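Local coordinates for glutathione S-transferase (Sphingobium chungbukense, PDB 6M1T), which binds glutathione and, as a bacterial beta-class glutathione S-transferase, probably transfers it to electrophilic compounds in detoxification, at residues 89-92 with 93-97; 105-108 with 109-112. One frame throughout, in Å; residues are numbered along the deposited sequence.

Contact 1: residues 89-92 with 93-97; sequences LERY and RLISR
The first turns of helix 89-108, the opening helix of the all-helical part of the glutathione S-transferase fold, pack on the second subunit and on the chain's own helices. Leu89 and Arg93 meet one turn apart, their side chains crossing at a slant. Leu89 CG lies 4.1 Å from Arg93 CG. Arg93 N bonds Leu89 O at 3.0 Å. Three more i to i+4 bonds follow, from Leu94 N to Glu90 O, Ile95 N to Arg91 O and Ser96 N to Tyr92 O. Ile95 has CG1 beside its own backbone N (chi1 -63°), 3.3 Å from Arg91 O. Ser96 CB packs 3.4 Å from Tyr92 O. Arg97 NH1 bonds Ser96 OG at 3.1 Å, with the oxygen near the guanidinium plane. The same OG hydrogen-bonds Thr64 O of the second subunit. Arg91 forms salt bridges through NH2 with Asp75 of its own chain and through NE with Asp86 of the second subunit, and NH1 bonds Pro84 O, so all three nitrogens are held. Tyr92 OH bonds Asp75 of the second subunit, and Arg93 NH1 bonds Thr62 O there. Within the chain, Leu94 and Ile95 pack on Leu71 of helix 66-75, and Leu94 also touches helix 153-162.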
ATOM      1  N   LEU A  89     -13.163  10.017   9.699  1.00 25.49           N
ATOM      2  CA  LEU A  89     -11.701  10.211   9.603  1.00 24.69           C
ATOM      3  C   LEU A  89     -11.025   8.876   9.914  1.00 26.55           C
ATOM      4  O   LEU A  89      -9.964   8.595   9.337  1.00 21.91           O
ATOM      5  CB  LEU A  89     -11.201  11.263  10.588  1.00 27.63           C
ATOM      6  CG  LEU A  89      -9.703  11.507  10.418  1.00 29.41           C
ATOM      7  CD1 LEU A  89      -9.395  11.826   8.938  1.00 29.39           C
ATOM      8  CD2 LEU A  89      -9.209  12.584  11.350  1.00 34.64           C
ATOM      9  N   GLU A  90     -11.588   8.109  10.846  1.00 24.41           N
ATOM     10  CA  GLU A  90     -10.941   6.860  11.337  1.00 25.08           C
ATOM     11  C   GLU A  90     -10.822   5.881  10.156  1.00 19.21           C
ATOM     12  O   GLU A  90      -9.849   5.121  10.135  1.00 19.55           O
ATOM     13  CB  GLU A  90     -11.705   6.233  12.508  1.00 28.42           C
ATOM     14  CG  GLU A  90     -11.632   7.032  13.794  1.00 34.30           C
ATOM     15  CD  GLU A  90     -12.468   8.311  13.844  1.00 37.53           C
ATOM     16  OE1 GLU A  90     -13.468   8.433  13.089  1.00 32.94           O
ATOM     17  OE2 GLU A  90     -12.086   9.214  14.626  1.00 50.01           O
ATOM     18  N   ARG A  91     -11.737   5.926   9.194  1.00 18.73           N
ATOM     19  CA  ARG A  91     -11.710   5.022   8.018  1.00 21.59           C
ATOM     20  C   ARG A  91     -10.481   5.365   7.152  1.00 20.46           C
ATOM     21  O   ARG A  91      -9.852   4.431   6.612  1.00 18.98           O
ATOM     22  CB  ARG A  91     -12.979   5.176   7.194  1.00 22.53           C
ATOM     23  CG  ARG A  91     -13.052   4.236   6.009  1.00 24.87           C
ATOM     24  CD  ARG A  91     -14.354   3.502   5.960  1.00 25.19           C
ATOM     25  NE  ARG A  91     -14.523   2.701   4.763  1.00 26.82           N
ATOM     26  CZ  ARG A  91     -14.697   1.378   4.744  1.00 27.38           C
ATOM     27  NH1 ARG A  91     -14.686   0.690   5.875  1.00 26.94           N
ATOM     28  NH2 ARG A  91     -14.880   0.763   3.586  1.00 26.66           N
ATOM     29  N   TYR A  92     -10.142   6.642   7.014  1.00 19.05           N
ATOM     30  CA  TYR A  92      -8.948   7.040   6.204  1.00 19.72           C
ATOM     31  C   TYR A  92      -7.699   6.699   7.001  1.00 19.10           C
ATOM     32  O   TYR A  92      -6.710   6.292   6.367  1.00 17.41           O
ATOM     33  CB  TYR A  92      -8.999   8.498   5.767  1.00 18.60           C
ATOM     34  CG  TYR A  92     -10.216   8.754   4.943  1.00 19.60           C
ATOM     35  CD1 TYR A  92     -10.210   8.499   3.588  1.00 17.71           C
ATOM     36  CD2 TYR A  92     -11.387   9.187   5.540  1.00 19.13           C
ATOM     37  CE1 TYR A  92     -11.333   8.693   2.815  1.00 19.34           C
ATOM     38  CE2 TYR A  92     -12.523   9.385   4.785  1.00 19.51           C
ATOM     39  CZ  TYR A  92     -12.493   9.156   3.432  1.00 19.85           C
ATOM     40  OH  TYR A  92     -13.611   9.336   2.724  1.00 20.12           O
ATOM     41  N   ARG A  93      -7.725   6.836   8.333  1.00 20.71           N
ATOM     42  CA  ARG A  93      -6.549   6.515   9.179  1.00 20.63           C
ATOM     43  C   ARG A  93      -6.295   5.004   9.099  1.00 20.07           C
ATOM     44  O   ARG A  93      -5.120   4.625   9.097  1.00 16.11           O
ATOM     45  CB  ARG A  93      -6.713   6.966  10.632  1.00 25.04           C
ATOM     46  CG  ARG A  93      -6.969   8.463  10.729  1.00 30.90           C
ATOM     47  CD  ARG A  93      -6.620   9.114  12.061  1.00 34.87           C
ATOM     48  NE  ARG A  93      -5.254   9.582  12.281  1.00 39.48           N
ATOM     49  CZ  ARG A  93      -4.424  10.139  11.381  1.00 49.41           C
ATOM     50  NH1 ARG A  93      -3.209  10.504  11.751  1.00 50.57           N
ATOM     51  NH2 ARG A  93      -4.764  10.320  10.118  1.00 52.37           N
ATOM     52  N   LEU A  94      -7.358   4.194   8.997  1.00 18.11           N
ATOM     53  CA  LEU A  94      -7.239   2.715   8.803  1.00 17.89           C
ATOM     54  C   LEU A  94      -6.568   2.428   7.452  1.00 16.83           C
ATOM     55  O   LEU A  94      -5.613   1.652   7.406  1.00 13.17           O
ATOM     56  CB  LEU A  94      -8.609   2.035   8.814  1.00 19.43           C
ATOM     57  CG  LEU A  94      -8.521   0.535   8.494  1.00 19.01           C
ATOM     58  CD1 LEU A  94      -7.609  -0.113   9.487  1.00 19.68           C
ATOM     59  CD2 LEU A  94      -9.862  -0.172   8.471  1.00 21.52           C
ATOM     60  N   ILE A  95      -7.078   3.004   6.376  1.00 15.34           N
ATOM     61  CA  ILE A  95      -6.492   2.772   5.024  1.00 17.97           C
ATOM     62  C   ILE A  95      -5.010   3.195   5.030  1.00 15.51           C
ATOM     63  O   ILE A  95      -4.135   2.499   4.382  1.00 13.17           O
ATOM     64  CB  ILE A  95      -7.350   3.495   3.986  1.00 19.06           C
ATOM     65  CG1 ILE A  95      -8.765   2.919   3.946  1.00 20.38           C
ATOM     66  CG2 ILE A  95      -6.706   3.466   2.606  1.00 19.02           C
ATOM     67  CD1 ILE A  95      -9.720   3.736   3.103  1.00 22.94           C
ATOM     68  N   SER A  96      -4.699   4.289   5.717  1.00 13.89           N
ATOM     69  CA  SER A  96      -3.324   4.814   5.923  1.00 14.47           C
ATOM     70  C   SER A  96      -2.476   3.729   6.572  1.00 15.06           C
ATOM     71  O   SER A  96      -1.373   3.373   6.044  1.00 12.64           O
ATOM     72  CB  SER A  96      -3.330   6.090   6.760  1.00 14.76           C
ATOM     73  OG  SER A  96      -2.021   6.594   6.943  1.00 14.95           O
ATOM     74  N   ARG A  97      -2.971   3.165   7.673  1.00 13.70           N
ATOM     75  CA  ARG A  97      -2.194   2.128   8.376  1.00 15.49           C
ATOM     76  C   ARG A  97      -2.038   0.909   7.442  1.00 12.01           C
ATOM     77  O   ARG A  97      -0.953   0.314   7.461  1.00 12.74           O
ATOM     78  CB  ARG A  97      -2.795   1.812   9.755  1.00 17.51           C
ATOM     79  CG  ARG A  97      -2.535   2.855  10.851  1.00 21.34           C
ATOM     80  CD  ARG A  97      -1.110   3.395  10.998  1.00 24.39           C
ATOM     81  NE  ARG A  97      -0.846   4.439  10.001  1.00 28.78           N
ATOM     82  CZ  ARG A  97       0.355   4.869   9.573  1.00 29.80           C
ATOM     83  NH1 ARG A  97       0.383   5.794   8.642  1.00 29.07           N
ATOM     84  NH2 ARG A  97       1.501   4.420  10.060  1.00 30.98           N
TER

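Contact 2: residues 105-108 with 109-112; sequences FHKA and FVPL. With GSH (glutathione), chain C.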
ATOM      1  N   PHE A 105       6.431  -1.584   5.707  1.00 13.14           N
ATOM      2  CA  PHE A 105       6.855  -2.633   6.684  1.00 13.24           C
ATOM      3  C   PHE A 105       7.102  -3.973   5.967  1.00 12.69           C
ATOM      4  O   PHE A 105       8.204  -4.494   6.013  1.00 12.89           O
ATOM      5  CB  PHE A 105       5.822  -2.763   7.802  1.00 13.90           C
ATOM      6  CG  PHE A 105       6.347  -3.507   9.005  1.00 14.55           C
ATOM      7  CD1 PHE A 105       7.650  -3.306   9.433  1.00 15.29           C
ATOM      8  CD2 PHE A 105       5.557  -4.428   9.682  1.00 16.55           C
ATOM      9  CE1 PHE A 105       8.136  -3.968  10.556  1.00 16.47           C
ATOM     10  CE2 PHE A 105       6.058  -5.107  10.790  1.00 16.24           C
ATOM     11  CZ  PHE A 105       7.337  -4.872  11.217  1.00 16.08           C
ATOM     12  N   HIS A 106       6.123  -4.445   5.202  1.00 15.09           N
ATOM     13  CA  HIS A 106       6.208  -5.723   4.438  1.00 16.60           C
ATOM     14  C   HIS A 106       7.484  -5.679   3.619  1.00 14.26           C
ATOM     15  O   HIS A 106       8.219  -6.685   3.620  1.00 14.02           O
ATOM     16  CB  HIS A 106       4.934  -5.961   3.583  1.00 19.64           C
ATOM     17  CG  HIS A 106       4.857  -7.296   2.877  1.00 21.02           C
ATOM     18  ND1 HIS A 106       5.920  -7.886   2.246  1.00 28.80           N
ATOM     19  CD2 HIS A 106       3.814  -8.116   2.643  1.00 25.16           C
ATOM     20  CE1 HIS A 106       5.553  -9.038   1.706  1.00 25.21           C
ATOM     21  NE2 HIS A 106       4.272  -9.206   1.940  1.00 23.45           N
ATOM     22  N   LYS A 107       7.679  -4.609   2.846  1.00 17.24           N
ATOM     23  CA  LYS A 107       8.707  -4.555   1.783  1.00 18.82           C
ATOM     24  C   LYS A 107      10.093  -4.461   2.451  1.00 18.50           C
ATOM     25  O   LYS A 107      11.032  -5.051   1.881  1.00 16.56           O
ATOM     26  CB  LYS A 107       8.391  -3.458   0.751  1.00 21.66           C
ATOM     27  CG  LYS A 107       7.099  -3.672  -0.061  1.00 23.29           C
ATOM     28  CD  LYS A 107       6.867  -5.108  -0.517  1.00 26.74           C
ATOM     29  CE  LYS A 107       6.031  -5.294  -1.757  1.00 30.76           C
ATOM     30  NZ  LYS A 107       6.885  -5.545  -2.953  1.00 32.00           N
ATOM     31  N   ALA A 108      10.212  -3.887   3.664  1.00 16.62           N
ATOM     32  CA  ALA A 108      11.471  -3.918   4.466  1.00 18.66           C
ATOM     33  C   ALA A 108      12.022  -5.349   4.592  1.00 17.55           C
ATOM     34  O   ALA A 108      13.249  -5.493   4.588  1.00 22.46           O
ATOM     35  CB  ALA A 108      11.274  -3.305   5.840  1.00 17.04           C
ATOM     36  N   PHE A 109      11.166  -6.364   4.717  1.00 16.52           N
ATOM     37  CA  PHE A 109      11.542  -7.772   5.015  1.00 17.22           C
ATOM     38  C   PHE A 109      12.075  -8.515   3.781  1.00 20.19           C
ATOM     39  O   PHE A 109      12.712  -9.601   3.920  1.00 21.45           O
ATOM     40  CB  PHE A 109      10.354  -8.563   5.534  1.00 16.00           C
ATOM     41  CG  PHE A 109       9.974  -8.277   6.955  1.00 15.89           C
ATOM     42  CD1 PHE A 109      10.573  -8.981   8.003  1.00 16.11           C
ATOM     43  CD2 PHE A 109       8.995  -7.354   7.256  1.00 15.67           C
ATOM     44  CE1 PHE A 109      10.204  -8.699   9.309  1.00 14.44           C
ATOM     45  CE2 PHE A 109       8.636  -7.073   8.567  1.00 16.23           C
ATOM     46  CZ  PHE A 109       9.255  -7.756   9.594  1.00 17.30           C
ATOM     47  N   VAL A 110      11.804  -8.006   2.578  1.00 21.42           N
ATOM     48  CA  VAL A 110      11.927  -8.856   1.350  1.00 23.61           C
ATOM     49  C   VAL A 110      13.364  -9.371   1.167  1.00 22.60           C
ATOM     50  O   VAL A 110      13.518 -10.569   0.935  1.00 24.10           O
ATOM     51  CB  VAL A 110      11.343  -8.131   0.121  1.00 25.77           C
ATOM     52  CG1 VAL A 110      11.720  -8.822  -1.180  1.00 28.44           C
ATOM     53  CG2 VAL A 110       9.836  -8.023   0.279  1.00 24.29           C
ATOM     54  N   PRO A 111      14.441  -8.556   1.268  1.00 25.69           N
ATOM     55  CA  PRO A 111      15.814  -9.075   1.198  1.00 28.37           C
ATOM     56  C   PRO A 111      16.133 -10.136   2.266  1.00 30.82           C
ATOM     57  O   PRO A 111      16.845 -11.089   1.973  1.00 29.26           O
ATOM     58  CB  PRO A 111      16.713  -7.858   1.457  1.00 27.08           C
ATOM     59  CG  PRO A 111      15.818  -6.658   1.134  1.00 29.11           C
ATOM     60  CD  PRO A 111      14.420  -7.107   1.488  1.00 24.96           C
ATOM     61  N   LEU A 112      15.587  -9.979   3.474  1.00 30.14           N
ATOM     62  CA  LEU A 112      15.807 -10.949   4.582  1.00 30.40           C
ATOM     63  C   LEU A 112      15.197 -12.307   4.233  1.00 32.87           C
ATOM     64  O   LEU A 112      15.703 -13.294   4.802  1.00 35.50           O
ATOM     65  CB  LEU A 112      15.194 -10.429   5.883  1.00 30.38           C
ATOM     66  CG  LEU A 112      15.828  -9.192   6.498  1.00 31.69           C
ATOM     67  CD1 LEU A 112      15.064  -8.779   7.743  1.00 31.96           C
ATOM     68  CD2 LEU A 112      17.283  -9.430   6.848  1.00 35.58           C
TER
HETATM   69  N1  GSH C 301       1.188  -6.177  -2.205  1.00 11.67           N
HETATM   70  CA1 GSH C 301       0.672  -7.541  -1.990  1.00 12.34           C
HETATM   71  C1  GSH C 301      -0.432  -7.521  -0.924  1.00 13.09           C
HETATM   72  O11 GSH C 301      -0.393  -6.584  -0.116  1.00 14.29           O
HETATM   73  O12 GSH C 301      -1.289  -8.469  -0.958  1.00 13.25           O
HETATM   74  CB1 GSH C 301       1.848  -8.422  -1.559  1.00 12.53           C
HETATM   75  CG1 GSH C 301       1.576  -9.901  -1.613  1.00 12.37           C
HETATM   76  CD1 GSH C 301       2.872 -10.673  -1.374  1.00 12.64           C
HETATM   77  OE1 GSH C 301       3.992 -10.179  -1.553  1.00 13.32           O
HETATM   78  N2  GSH C 301       2.718 -11.940  -1.013  1.00 12.30           N
HETATM   79  CA2 GSH C 301       3.788 -12.895  -0.804  1.00 14.17           C
HETATM   80  C2  GSH C 301       3.921 -13.858  -1.971  1.00 15.13           C
HETATM   81  O2  GSH C 301       2.921 -14.416  -2.424  1.00 16.20           O
HETATM   82  CB2 GSH C 301       3.604 -13.668   0.501  1.00 14.64           C
HETATM   83  SG2 GSH C 301       3.903 -12.668   1.992  1.00 16.62           S
HETATM   84  N3  GSH C 301       5.128 -13.980  -2.493  1.00 16.94           N
HETATM   85  CA3 GSH C 301       5.418 -14.883  -3.580  1.00 20.22           C
HETATM   86  C3  GSH C 301       6.097 -14.187  -4.763  1.00 25.76           C
HETATM   87  O31 GSH C 301       6.130 -12.940  -4.762  1.00 29.59           O
HETATM   88  O32 GSH C 301       6.551 -14.917  -5.669  1.00 31.96           O
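Phe105 carries CG anti to the backbone N (chi1 -164°), whereas Phe109 holds CG beside its own N (chi1 -76°), and these settings bring the two rings together. The contact lies where helix 89-108 passes into the loop before helix 119-139, in the C-terminal domain of the glutathione S-transferase fold. The rings form a T-shaped (edge-to-face) pair. Their centroids are 5.1 Å apart and their planes stand at 72°. Phe109 is the edge: its CE2 sits over the centre of the Phe105 ring, 3.7 Å from Phe105 CZ. On the same edge, Phe109 CD2 comes 3.2 Å from Phe105 O, which lies near the ring plane. Phe109 also meets Trp164 edge-to-face. Replacing Phe109 with an alanine would probably open a gap over the Phe105 face and lose the ring contact with Trp164 as well.

The regular i to i+4 bonding gives way here to i to i+3 bonds. Phe109 N bonds His106 O at 3.2 Å, and Val110 N bonds Lys107 O at 3.1 Å. Pro111 has no N-H to give Lys107 O; its CD lies 3.7 Å from Ala108 O and 4.0 Å from Lys107 O.

His106 belongs to the glutathione pocket. Its side chain touches Cys10, and its ring meets Trp164 edge-to-face. Val110 CG2 approaches the edge of the imidazole near its plane. Lys107 turns to the dimer partner, where NZ forms a salt bridge with Glu104 of the second subunit. Phe105 packs on Leu133 of helix 119-139 and on Leu158, Met161 and Leu162 of helix 153-162. At the ligand, His106 NE2 lies 3.5 Å from the glutathione sulfur SG2.

How the contacts relate
Both contacts use helix 89-108. Contact 1 covers its first turns and contact 2 its last turn and the chain beyond. Their centres are 23 Å apart and their nearest atoms about 7 Å apart, so they do not touch. Contact 2 supplies His106 to the glutathione pocket; its side chain is about 4 Å from that of Cys10. Contact 1 stays outside that pocket: the side chain of Ser96 is about 8 Å from another bound glutathione, not the one at His106. Both also meet the second subunit, contact 1 at many residues and contact 2 through Lys107. The helix thus joins a part packed on both subunits to the glutathione site.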